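Avidin-related protein 4/5 (Gallus gallus, PDB 2OF8) is an avidin relative that binds biotin-type ligands, probably with high affinity, and is held here with a biotin nitroanilide. Local coordinates at residues L14-T19 and Y33-A38; L46-G51 and H67-E72; V90-W95 and Y115-R120. The protein carries 2 engineered substitutions. All blocks are in the same frame, centred on the assembly; numbering follows the deposited sequence.

Interaction 1: L14-T19 and Y33-A38. With BNI (5-(2-oxo-hexahydro-thieno[3,4-D]imidazol-6-yl)-pentanoic acid (4-nitro-phenyl)-amide), chain C.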
loop_
_atom_site.group_PDB
_atom_site.type_symbol
_atom_site.label_atom_id
_atom_site.label_comp_id
_atom_site.label_asym_id
_atom_site.label_seq_id
_atom_site.Cartn_x
_atom_site.Cartn_y
_atom_site.Cartn_z
ATOM N N LEU A 14 -3.481 -10.542 14.797
ATOM C CA LEU A 14 -2.780 -11.774 14.432
ATOM C C LEU A 14 -2.206 -12.518 15.638
ATOM O O LEU A 14 -1.673 -13.614 15.492
ATOM C CB LEU A 14 -1.646 -11.483 13.443
ATOM C CG LEU A 14 -2.039 -10.798 12.140
ATOM C CD1 LEU A 14 -0.807 -10.478 11.315
ATOM C CD2 LEU A 14 -3.033 -11.629 11.345
ATOM N N GLY A 15 -2.303 -11.918 16.816
ATOM C CA GLY A 15 -1.756 -12.486 18.030
ATOM C C GLY A 15 -0.360 -12.012 18.378
ATOM O O GLY A 15 0.186 -12.454 19.381
ATOM N N SER A 16 0.240 -11.143 17.572
ATOM C CA SER A 16 1.554 -10.616 17.898
ATOM C C SER A 16 1.489 -9.740 19.138
ATOM O O SER A 16 0.451 -9.166 19.450
ATOM C CB SER A 16 2.106 -9.812 16.734
ATOM O OG SER A 16 2.164 -10.624 15.581
ATOM N N ILE A 17 2.619 -9.629 19.826
ATOM C CA ILE A 17 2.745 -8.811 21.031
ATOM C C ILE A 17 3.847 -7.803 20.836
ATOM O O ILE A 17 4.919 -8.135 20.351
ATOM C CB ILE A 17 3.079 -9.667 22.278
ATOM C CG1 ILE A 17 2.010 -10.719 22.498
ATOM C CG2 ILE A 17 3.232 -8.775 23.530
ATOM C CD1 ILE A 17 2.339 -11.670 23.618
ATOM N N MET A 18 3.604 -6.563 21.220
ATOM C CA MET A 18 4.711 -5.625 21.297
ATOM C C MET A 18 4.669 -4.856 22.596
ATOM O O MET A 18 3.622 -4.629 23.195
ATOM C CB MET A 18 4.788 -4.697 20.101
ATOM C CG MET A 18 3.676 -3.737 20.024
ATOM S SD MET A 18 3.980 -2.378 18.758
ATOM C CE MET A 18 2.512 -1.470 19.070
ATOM N N THR A 19 5.859 -4.471 23.016
ATOM C CA THR A 19 6.071 -3.750 24.250
ATOM C C THR A 19 6.800 -2.465 23.908
ATOM O O THR A 19 7.868 -2.500 23.303
ATOM C CB THR A 19 6.930 -4.586 25.205
ATOM O OG1 THR A 19 6.316 -5.865 25.412
ATOM C CG2 THR A 19 6.993 -3.960 26.598
ATOM N N TYR A 33 9.132 -6.470 19.714
ATOM C CA TYR A 33 8.024 -6.985 18.930
ATOM C C TYR A 33 8.209 -8.490 18.802
ATOM O O TYR A 33 9.249 -8.943 18.332
ATOM C CB TYR A 33 8.003 -6.327 17.541
ATOM C CG TYR A 33 6.660 -6.377 16.847
ATOM C CD1 TYR A 33 6.196 -7.548 16.256
ATOM C CD2 TYR A 33 5.854 -5.254 16.771
ATOM C CE1 TYR A 33 4.956 -7.588 15.617
ATOM C CE2 TYR A 33 4.621 -5.285 16.139
ATOM C CZ TYR A 33 4.169 -6.446 15.568
ATOM O OH TYR A 33 2.944 -6.437 14.947
ATOM N N LEU A 34 7.202 -9.252 19.217
ATOM C CA LEU A 34 7.169 -10.699 19.064
ATOM C C LEU A 34 6.057 -11.014 18.068
ATOM O O LEU A 34 4.873 -10.972 18.406
ATOM C CB LEU A 34 6.924 -11.397 20.402
ATOM C CG LEU A 34 7.076 -12.921 20.347
ATOM C CD1 LEU A 34 8.475 -13.337 19.958
ATOM C CD2 LEU A 34 6.701 -13.534 21.694
ATOM N N THR A 35 6.435 -11.252 16.821
ATOM C CA THR A 35 5.446 -11.574 15.811
ATOM C C THR A 35 4.922 -12.995 15.986
ATOM O O THR A 35 5.676 -13.912 16.297
ATOM C CB THR A 35 5.973 -11.346 14.386
ATOM O OG1 THR A 35 4.914 -11.644 13.460
ATOM C CG2 THR A 35 7.184 -12.237 14.026
ATOM N N ALA A 36 3.619 -13.164 15.777
ATOM C CA ALA A 36 3.004 -14.489 15.813
ATOM C C ALA A 36 3.260 -15.269 14.529
ATOM O O ALA A 36 3.148 -16.497 14.533
ATOM C CB ALA A 36 1.505 -14.374 16.063
ATOM N N VAL A 37 3.560 -14.552 13.442
ATOM C CA VAL A 37 3.682 -15.126 12.111
ATOM C C VAL A 37 4.955 -14.635 11.419
ATOM O O VAL A 37 5.460 -13.542 11.692
ATOM C CB VAL A 37 2.459 -14.789 11.215
ATOM C CG1 VAL A 37 1.205 -15.464 11.759
ATOM C CG2 VAL A 37 2.252 -13.278 11.074
ATOM N N ALA A 38 5.466 -15.453 10.517
ATOM C CA ALA A 38 6.610 -15.087 9.697
ATOM C C ALA A 38 6.656 -16.047 8.520
ATOM O O ALA A 38 5.965 -17.065 8.509
ATOM C CB ALA A 38 7.905 -15.191 10.482
HETATM C C1 BNI C . 9.066 -12.011 7.968
HETATM C C10 BNI C . 9.452 -11.288 9.265
HETATM C C9 BNI C . 8.277 -11.142 10.226
HETATM C C8 BNI C . 7.178 -10.268 9.640
HETATM C C7 BNI C . 5.912 -10.333 10.468
HETATM C C2 BNI C . 4.781 -9.435 9.844
HETATM C C6 BNI C . 3.400 -7.338 9.491
HETATM C C4 BNI C . 3.361 -9.676 10.437
HETATM C C5 BNI C . 2.527 -8.414 10.147
HETATM C C3 BNI C . 2.531 -8.838 12.413
HETATM O O2 BNI C . 8.318 -12.984 7.975
HETATM O O3 BNI C . 2.277 -8.713 13.639
HETATM N N1 BNI C . 2.063 -8.035 11.458
HETATM N N2 BNI C . 3.307 -9.777 11.883
HETATM S S1 BNI C . 5.071 -7.653 10.137
HETATM N N17 BNI C . 9.498 -11.530 6.800
HETATM C C18 BNI C . 9.352 -11.981 5.514
HETATM C C20 BNI C . 10.470 -12.038 4.628
HETATM C C21 BNI C . 10.290 -12.508 3.280
HETATM C C22 BNI C . 8.972 -12.938 2.825
HETATM C C23 BNI C . 7.851 -12.884 3.715
HETATM C C24 BNI C . 8.028 -12.417 5.050
HETATM N N25 BNI C . 8.812 -13.437 1.405
HETATM O O26 BNI C . 9.741 -13.477 0.652
HETATM O O27 BNI C . 7.751 -13.801 0.989
#
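M18 crosses the ring of Y33 obliquely, its CB 3.5 Å from Y33 CD2, and its SD makes an oblique Met-aromatic contact 5.0 Å from the Y33 ring centroid. These two residues form a non-hydrogen-bonded antiparallel pair, and the neighbouring pair, I17 and L34, is bonded in both directions, the shorter bond being L34 N to I17 O. S16 OG lies beside its own backbone N, anti to the carbonyl carbon (chi1 -58°), and from there reaches two partners: it accepts the nearly straight N-H of A36 at 2.9 Å from A36 N and donates to the ureido oxygen of the ligand, S16 OG to BNI O3 2.7 Å. The same oxygen lies in the plane of the Y33 ring, at its edge, and accepts a second hydrogen bond, from Y33 OH, 2.7 Å from BNI O3. T35 turns OG1 to the ureido ring and accepts from BNI N2 at 2.9 Å with an N-H...O angle of 173°, while its own proton goes to V37 O, in the carbonyl plane on a lone pair. L14 CD1 and V37 CG2 add apolar contact with the bicycle, and W108 of a second subunit packs on both residues. N12 ND2 is also hydrogen-bonded to the ligand. Two hydroxyl donors converging on one carbonyl oxygen would probably polarise the ureido group towards an oxyanion-like form, as in the avidin family; because T35 OG1 donates to V37 O, its acceptor side is probably left to face BNI N2.

Interaction 2: L46-G51 and H67-E72. With BNI (5-(2-oxo-hexahydro-thieno[3,4-D]imidazol-6-yl)-pentanoic acid (4-nitro-phenyl)-amide), chain C.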
loop_
_atom_site.group_PDB
_atom_site.type_symbol
_atom_site.label_atom_id
_atom_site.label_comp_id
_atom_site.label_asym_id
_atom_site.label_seq_id
_atom_site.Cartn_x
_atom_site.Cartn_y
_atom_site.Cartn_z
ATOM N N LEU A 46 12.330 -12.498 19.408
ATOM C CA LEU A 46 11.988 -11.152 19.830
ATOM C C LEU A 46 12.875 -10.147 19.105
ATOM O O LEU A 46 14.087 -10.335 19.024
ATOM C CB LEU A 46 12.183 -11.035 21.343
ATOM C CG LEU A 46 11.634 -9.769 21.999
ATOM C CD1 LEU A 46 10.112 -9.712 21.908
ATOM C CD2 LEU A 46 12.100 -9.684 23.438
ATOM N N SER A 47 12.275 -9.091 18.570
ATOM C CA SER A 47 12.980 -8.153 17.711
ATOM C C SER A 47 12.756 -6.719 18.171
ATOM O O SER A 47 11.694 -6.376 18.670
ATOM C CB SER A 47 12.496 -8.342 16.278
ATOM O OG SER A 47 12.861 -9.630 15.790
ATOM N N PRO A 48 13.763 -5.872 18.004
ATOM C CA PRO A 48 13.655 -4.478 18.437
ATOM C C PRO A 48 12.871 -3.595 17.481
ATOM O O PRO A 48 12.872 -3.816 16.271
ATOM C CB PRO A 48 15.112 -4.029 18.485
ATOM C CG PRO A 48 15.752 -4.808 17.414
ATOM C CD PRO A 48 15.096 -6.161 17.449
ATOM N N LEU A 49 12.247 -2.577 18.057
ATOM C CA LEU A 49 11.574 -1.543 17.287
ATOM C C LEU A 49 12.012 -0.164 17.777
ATOM O O LEU A 49 12.433 0.005 18.923
ATOM C CB LEU A 49 10.048 -1.696 17.351
ATOM C CG LEU A 49 9.360 -1.394 18.688
ATOM C CD1 LEU A 49 8.998 0.073 18.844
ATOM C CD2 LEU A 49 8.127 -2.259 18.840
ATOM N N LEU A 50 11.914 0.807 16.879
ATOM C CA LEU A 50 12.259 2.188 17.162
ATOM C C LEU A 50 11.301 3.066 16.385
ATOM O O LEU A 50 11.111 2.849 15.184
ATOM C CB LEU A 50 13.680 2.427 16.692
ATOM C CG LEU A 50 14.427 3.677 17.098
ATOM C CD1 LEU A 50 14.447 3.836 18.595
ATOM C CD2 LEU A 50 15.847 3.572 16.563
ATOM N N GLY A 51 10.705 4.054 17.035
ATOM C CA GLY A 51 9.737 4.900 16.366
ATOM C C GLY A 51 9.597 6.267 16.977
ATOM O O GLY A 51 10.309 6.634 17.917
ATOM N N HIS A 67 13.206 -4.095 13.214
ATOM C CA HIS A 67 14.343 -4.796 12.641
ATOM C C HIS A 67 14.242 -6.251 13.087
ATOM O O HIS A 67 14.561 -6.594 14.229
ATOM C CB HIS A 67 15.650 -4.140 13.109
ATOM C CG HIS A 67 16.867 -4.997 12.958
ATOM N ND1 HIS A 67 17.916 -4.718 12.108
ATOM C CD2 HIS A 67 17.217 -6.119 13.625
ATOM C CE1 HIS A 67 18.849 -5.646 12.255
ATOM N NE2 HIS A 67 18.436 -6.520 13.152
ATOM N N TRP A 68 13.764 -7.118 12.203
ATOM C CA TRP A 68 13.615 -8.526 12.549
ATOM C C TRP A 68 15.002 -9.112 12.804
ATOM O O TRP A 68 15.906 -8.958 11.995
ATOM C CB TRP A 68 12.878 -9.289 11.444
ATOM C CG TRP A 68 11.548 -8.679 11.167
ATOM C CD1 TRP A 68 11.192 -7.978 10.057
ATOM C CD2 TRP A 68 10.417 -8.622 12.054
ATOM N NE1 TRP A 68 9.906 -7.515 10.174
ATOM C CE2 TRP A 68 9.408 -7.892 11.393
ATOM C CE3 TRP A 68 10.141 -9.137 13.327
ATOM C CZ2 TRP A 68 8.160 -7.656 11.958
ATOM C CZ3 TRP A 68 8.895 -8.904 13.893
ATOM C CH2 TRP A 68 7.919 -8.175 13.208
ATOM N N ASN A 69 15.166 -9.795 13.932
ATOM C CA ASN A 69 16.476 -10.318 14.316
ATOM C C ASN A 69 16.759 -11.692 13.733
ATOM O O ASN A 69 17.828 -12.252 13.969
ATOM C CB ASN A 69 16.602 -10.374 15.840
ATOM C CG ASN A 69 17.066 -9.064 16.447
ATOM O OD1 ASN A 69 17.306 -8.071 15.758
ATOM N ND2 ASN A 69 17.198 -9.062 17.767
ATOM N N PHE A 70 15.804 -12.225 12.979
ATOM C CA PHE A 70 15.866 -13.580 12.431
ATOM C C PHE A 70 15.675 -13.598 10.916
ATOM O O PHE A 70 15.564 -14.667 10.320
ATOM C CB PHE A 70 14.799 -14.458 13.106
ATOM C CG PHE A 70 13.404 -13.933 12.943
ATOM C CD1 PHE A 70 12.888 -13.009 13.832
ATOM C CD2 PHE A 70 12.613 -14.346 11.882
ATOM C CE1 PHE A 70 11.605 -12.506 13.672
ATOM C CE2 PHE A 70 11.326 -13.838 11.724
ATOM C CZ PHE A 70 10.833 -12.921 12.619
ATOM N N SER A 71 15.620 -12.414 10.306
ATOM C CA SER A 71 15.342 -12.261 8.886
ATOM C C SER A 71 16.137 -11.062 8.377
ATOM O O SER A 71 16.517 -10.198 9.158
ATOM C CB SER A 71 13.834 -12.008 8.704
ATOM O OG SER A 71 13.448 -11.743 7.368
ATOM N N GLU A 72 16.350 -10.995 7.069
ATOM C CA GLU A 72 16.926 -9.802 6.440
ATOM C C GLU A 72 15.887 -8.742 6.092
ATOM O O GLU A 72 16.238 -7.677 5.589
ATOM C CB GLU A 72 17.720 -10.198 5.189
ATOM C CG GLU A 72 18.947 -11.039 5.476
ATOM C CD GLU A 72 19.862 -10.374 6.471
ATOM O OE1 GLU A 72 20.192 -9.180 6.278
ATOM O OE2 GLU A 72 20.229 -11.032 7.467
HETATM C C1 BNI C . 9.066 -12.011 7.968
HETATM C C10 BNI C . 9.452 -11.288 9.265
HETATM C C9 BNI C . 8.277 -11.142 10.226
HETATM C C8 BNI C . 7.178 -10.268 9.640
HETATM C C7 BNI C . 5.912 -10.333 10.468
HETATM C C2 BNI C . 4.781 -9.435 9.844
HETATM C C6 BNI C . 3.400 -7.338 9.491
HETATM C C4 BNI C . 3.361 -9.676 10.437
HETATM C C5 BNI C . 2.527 -8.414 10.147
HETATM C C3 BNI C . 2.531 -8.838 12.413
HETATM O O2 BNI C . 8.318 -12.984 7.975
HETATM O O3 BNI C . 2.277 -8.713 13.639
HETATM N N1 BNI C . 2.063 -8.035 11.458
HETATM N N2 BNI C . 3.307 -9.777 11.883
HETATM S S1 BNI C . 5.071 -7.653 10.137
HETATM N N17 BNI C . 9.498 -11.530 6.800
HETATM C C18 BNI C . 9.352 -11.981 5.514
HETATM C C20 BNI C . 10.470 -12.038 4.628
HETATM C C21 BNI C . 10.290 -12.508 3.280
HETATM C C22 BNI C . 8.972 -12.938 2.825
HETATM C C23 BNI C . 7.851 -12.884 3.715
HETATM C C24 BNI C . 8.028 -12.417 5.050
HETATM N N25 BNI C . 8.812 -13.437 1.405
HETATM O O26 BNI C . 9.741 -13.477 0.652
HETATM O O27 BNI C . 7.751 -13.801 0.989
HETATM O O HOH W 1 16.469 -11.526 19.356
#
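S47 sends its side chain into the loop that follows H67. Its CB rests against H67 O at 3.4 Å. Its OG, beside the backbone N and anti to the carbonyl carbon (chi1 -65°), accepts the backbone N-H of N69, with S47 OG 3.0 Å from N69 N. Around this bond OG also lies 3.7 Å from W68 CE3 and near F70 CE1, oblique to both rings, and is hydrogen-bonded to T45 O as well. Next along the strand, P48 O takes the N-H of H67 nearly end-on, and the proline CD packs against N69 OD1. At the outer end, one water bridges L46 O and N69 ND2. The indole of W68 carries the contact into the ligand pocket: BNI C9 sits over the centre of one face, 3.6 Å above its plane, and CZ2 lies 3.6 Å from BNI S1, while NE1 is bonded to T75 OG1. F70 CZ approaches the same ligand carbon, 3.9 Å from BNI C9. H67 stacks on H54 of a third subunit. The chemistry is therefore divided: a buried hydroxyl ties the loop backbone to the strand and would be expected to steady the two rings, whose contacts with the ligand are largely apolar.

Interaction 3: V90-W95 and Y115-R120. With BNI (5-(2-oxo-hexahydro-thieno[3,4-D]imidazol-6-yl)-pentanoic acid (4-nitro-phenyl)-amide), chain C.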
loop_
_atom_site.group_PDB
_atom_site.type_symbol
_atom_site.label_atom_id
_atom_site.label_comp_id
_atom_site.label_asym_id
_atom_site.label_seq_id
_atom_site.Cartn_x
_atom_site.Cartn_y
_atom_site.Cartn_z
ATOM N N VAL A 90 -7.137 2.036 21.071
ATOM C CA VAL A 90 -6.879 1.164 19.943
ATOM C C VAL A 90 -5.817 1.824 19.071
ATOM O O VAL A 90 -5.895 3.025 18.789
ATOM C CB VAL A 90 -8.166 0.931 19.103
ATOM C CG1 VAL A 90 -7.868 0.100 17.861
ATOM C CG2 VAL A 90 -9.268 0.281 19.933
ATOM N N LEU A 91 -4.823 1.047 18.652
ATOM C CA LEU A 91 -3.919 1.495 17.602
ATOM C C LEU A 91 -4.415 0.943 16.282
ATOM O O LEU A 91 -4.464 -0.270 16.088
ATOM C CB LEU A 91 -2.480 1.031 17.824
ATOM C CG LEU A 91 -1.890 1.217 19.214
ATOM C CD1 LEU A 91 -0.460 0.731 19.227
ATOM C CD2 LEU A 91 -1.968 2.670 19.650
ATOM N N LYS A 92 -4.783 1.834 15.372
ATOM C CA LYS A 92 -5.126 1.459 14.006
ATOM C C LYS A 92 -3.885 1.685 13.168
ATOM O O LYS A 92 -3.396 2.809 13.101
ATOM C CB LYS A 92 -6.282 2.315 13.476
ATOM C CG LYS A 92 -7.602 2.114 14.202
ATOM C CD LYS A 92 -8.236 0.754 13.927
ATOM C CE LYS A 92 -8.839 0.642 12.536
ATOM N NZ LYS A 92 -9.382 -0.716 12.252
ATOM N N THR A 93 -3.362 0.627 12.559
ATOM C CA THR A 93 -2.126 0.713 11.798
ATOM C C THR A 93 -2.215 0.059 10.436
ATOM O O THR A 93 -3.023 -0.854 10.186
ATOM C CB THR A 93 -0.908 0.072 12.536
ATOM O OG1 THR A 93 -0.974 -1.361 12.504
ATOM C CG2 THR A 93 -0.822 0.490 13.989
ATOM N N MET A 94 -1.311 0.513 9.588
ATOM C CA MET A 94 -0.973 -0.184 8.373
ATOM C C MET A 94 0.520 -0.315 8.304
ATOM O O MET A 94 1.263 0.451 8.922
ATOM C CB MET A 94 -1.530 0.553 7.174
ATOM C CG MET A 94 -3.043 0.594 7.223
ATOM S SD MET A 94 -3.794 0.969 5.681
ATOM C CE MET A 94 -3.506 -0.535 4.802
ATOM N N TRP A 95 0.955 -1.305 7.546
ATOM C CA TRP A 95 2.364 -1.658 7.520
ATOM C C TRP A 95 2.847 -1.977 6.128
ATOM O O TRP A 95 2.078 -2.356 5.244
ATOM C CB TRP A 95 2.674 -2.810 8.490
ATOM C CG TRP A 95 1.852 -4.058 8.324
ATOM C CD1 TRP A 95 0.806 -4.446 9.095
ATOM C CD2 TRP A 95 2.035 -5.099 7.353
ATOM N NE1 TRP A 95 0.321 -5.661 8.673
ATOM C CE2 TRP A 95 1.066 -6.089 7.610
ATOM C CE3 TRP A 95 2.956 -5.324 6.324
ATOM C CZ2 TRP A 95 0.970 -7.257 6.854
ATOM C CZ3 TRP A 95 2.855 -6.480 5.575
ATOM C CH2 TRP A 95 1.865 -7.428 5.838
ATOM N N TYR A 115 -2.555 -4.537 7.274
ATOM C CA TYR A 115 -3.081 -3.772 8.398
ATOM C C TYR A 115 -2.838 -4.509 9.703
ATOM O O TYR A 115 -2.610 -5.714 9.719
ATOM C CB TYR A 115 -4.584 -3.505 8.238
ATOM C CG TYR A 115 -5.507 -4.685 8.524
ATOM C CD1 TYR A 115 -6.098 -4.844 9.777
ATOM C CD2 TYR A 115 -5.828 -5.606 7.533
ATOM C CE1 TYR A 115 -6.962 -5.894 10.036
ATOM C CE2 TYR A 115 -6.697 -6.665 7.786
ATOM C CZ TYR A 115 -7.265 -6.797 9.033
ATOM O OH TYR A 115 -8.143 -7.839 9.267
ATOM N N ASN A 116 -2.950 -3.788 10.812
ATOM C CA ASN A 116 -3.086 -4.429 12.114
ATOM C C ASN A 116 -3.797 -3.486 13.059
ATOM O O ASN A 116 -3.538 -2.288 13.062
ATOM C CB ASN A 116 -1.728 -4.781 12.750
ATOM C CG ASN A 116 -1.134 -6.090 12.260
ATOM O OD1 ASN A 116 0.007 -6.113 11.804
ATOM N ND2 ASN A 116 -1.869 -7.195 12.418
ATOM N N ASN A 117 -4.659 -4.056 13.888
ATOM C CA ASN A 117 -5.316 -3.341 14.963
ATOM C C ASN A 117 -4.743 -3.862 16.272
ATOM O O ASN A 117 -4.673 -5.073 16.463
ATOM C CB ASN A 117 -6.823 -3.585 14.855
ATOM C CG ASN A 117 -7.377 -3.208 13.481
ATOM O OD1 ASN A 117 -7.044 -2.158 12.960
ATOM N ND2 ASN A 117 -8.206 -4.073 12.891
ATOM N N PHE A 118 -4.310 -2.954 17.147
ATOM C CA PHE A 118 -3.721 -3.321 18.433
ATOM C C PHE A 118 -4.603 -2.829 19.577
ATOM O O PHE A 118 -5.130 -1.713 19.539
ATOM C CB PHE A 118 -2.333 -2.704 18.652
ATOM C CG PHE A 118 -1.253 -3.150 17.690
ATOM C CD1 PHE A 118 -0.246 -4.012 18.105
ATOM C CD2 PHE A 118 -1.191 -2.639 16.401
ATOM C CE1 PHE A 118 0.778 -4.376 17.246
ATOM C CE2 PHE A 118 -0.164 -3.006 15.537
ATOM C CZ PHE A 118 0.814 -3.876 15.958
ATOM N N THR A 119 -4.719 -3.658 20.611
ATOM C CA THR A 119 -5.331 -3.251 21.873
ATOM C C THR A 119 -4.397 -3.625 23.020
ATOM O O THR A 119 -3.499 -4.446 22.867
ATOM C CB THR A 119 -6.711 -3.904 22.067
ATOM O OG1 THR A 119 -6.608 -5.317 21.898
ATOM C CG2 THR A 119 -7.696 -3.452 20.991
ATOM N N ARG A 120 -4.608 -3.006 24.173
ATOM C CA ARG A 120 -3.706 -3.197 25.302
ATOM C C ARG A 120 -3.835 -4.600 25.872
ATOM O O ARG A 120 -4.916 -5.184 25.907
ATOM C CB ARG A 120 -3.960 -2.149 26.391
ATOM C CG ARG A 120 -3.402 -0.761 26.066
ATOM C CD ARG A 120 -3.284 0.116 27.300
ATOM N NE ARG A 120 -2.815 1.479 27.055
ATOM C CZ ARG A 120 -1.550 1.830 26.822
ATOM N NH1 ARG A 120 -1.240 3.103 26.645
ATOM N NH2 ARG A 120 -0.591 0.919 26.738
HETATM C C1 BNI C . 9.066 -12.011 7.968
HETATM C C10 BNI C . 9.452 -11.288 9.265
HETATM C C9 BNI C . 8.277 -11.142 10.226
HETATM C C8 BNI C . 7.178 -10.268 9.640
HETATM C C7 BNI C . 5.912 -10.333 10.468
HETATM C C2 BNI C . 4.781 -9.435 9.844
HETATM C C6 BNI C . 3.400 -7.338 9.491
HETATM C C4 BNI C . 3.361 -9.676 10.437
HETATM C C5 BNI C . 2.527 -8.414 10.147
HETATM C C3 BNI C . 2.531 -8.838 12.413
HETATM O O2 BNI C . 8.318 -12.984 7.975
HETATM O O3 BNI C . 2.277 -8.713 13.639
HETATM N N1 BNI C . 2.063 -8.035 11.458
HETATM N N2 BNI C . 3.307 -9.777 11.883
HETATM S S1 BNI C . 5.071 -7.653 10.137
HETATM N N17 BNI C . 9.498 -11.530 6.800
HETATM C C18 BNI C . 9.352 -11.981 5.514
HETATM C C20 BNI C . 10.470 -12.038 4.628
HETATM C C21 BNI C . 10.290 -12.508 3.280
HETATM C C22 BNI C . 8.972 -12.938 2.825
HETATM C C23 BNI C . 7.851 -12.884 3.715
HETATM C C24 BNI C . 8.028 -12.417 5.050
HETATM N N25 BNI C . 8.812 -13.437 1.405
HETATM O O26 BNI C . 9.741 -13.477 0.652
HETATM O O27 BNI C . 7.751 -13.801 0.989
HETATM O O HOH W 2 -5.845 -0.703 10.668
#
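W95 lays the face of its indole against the ligand bicycle, with BNI C6 3.2 Å above the ring plane and over its centre, while NE1 at the ring edge gives a weak bond to Y115 O. Beside it N116 OD1 accepts the ureido N-H of BNI N1 at 2.8 Å. The sheet face that bears N116 together with L91, T93 and F118, all buried, is the tightly packed one. T93 holds OG1 between its backbone N and carbonyl carbon (chi1 75°), which aims the hydroxyl across the strand pair at N116 O, 2.8 Å away; T93 N donates to that same oxygen, so one carbonyl serves two donors. OG1 also lies in the plane of the F118 ring, 3.5 Å from CE2 of F118, and L91 CB meets F118 CB at 3.8 Å. Replacing W95 by an alanine would probably strip the bicycle of the flat surface under BNI C6 and leave Y115 O without its weak indole bond.

The other face, with V90, K92, M94, Y115, N117 and T119, is mixed in character; K92, Y115 and N117 on it are partly exposed. The lysine chain folds back at chi2 and chi3 to put NZ 2.8 Å from N117 OD1, approaching from above the amide carbonyl plane. A water joins N117 OD1 to T93 O. Y115 stacks on its counterpart in a fourth subunit, and its OH bonds to N117 ND2 of that subunit.

Strands 89-98 and 111-120, their short segments 156° apart, are adjacent antiparallel members of the closed barrel. Strand 74-83 flanks the first, through backbone bonds of V90, K92 and M94, and strand 8-12 flanks the second; from inside the barrel M18 of strand 17-20 packs on L91 and F118.

Overall arrangement
All three contacts belong to one antiparallel barrel, touch the same ligand and differ little in depth. Interactions 1 and 2 share the border between strands 28-34 and 47-53, where Y33 N is probably hydrogen-bonded to S47 O and the Y33 and T35 side chains pack on W68. Interaction 1 also meets interaction 3, through L14 against N116. Interactions 2 and 3 do not touch, their centres about 18 Å apart on opposite sides of the chain's centre. Interactions 1 and 2 each mix buried residues with exposed ones, whereas none of the touching residues of interaction 3 is exposed. Each borders another subunit. Interaction 1 offers the ligand hydroxyls, interaction 2 aromatic rings, and interaction 3 N116 OD1 and the W95 face.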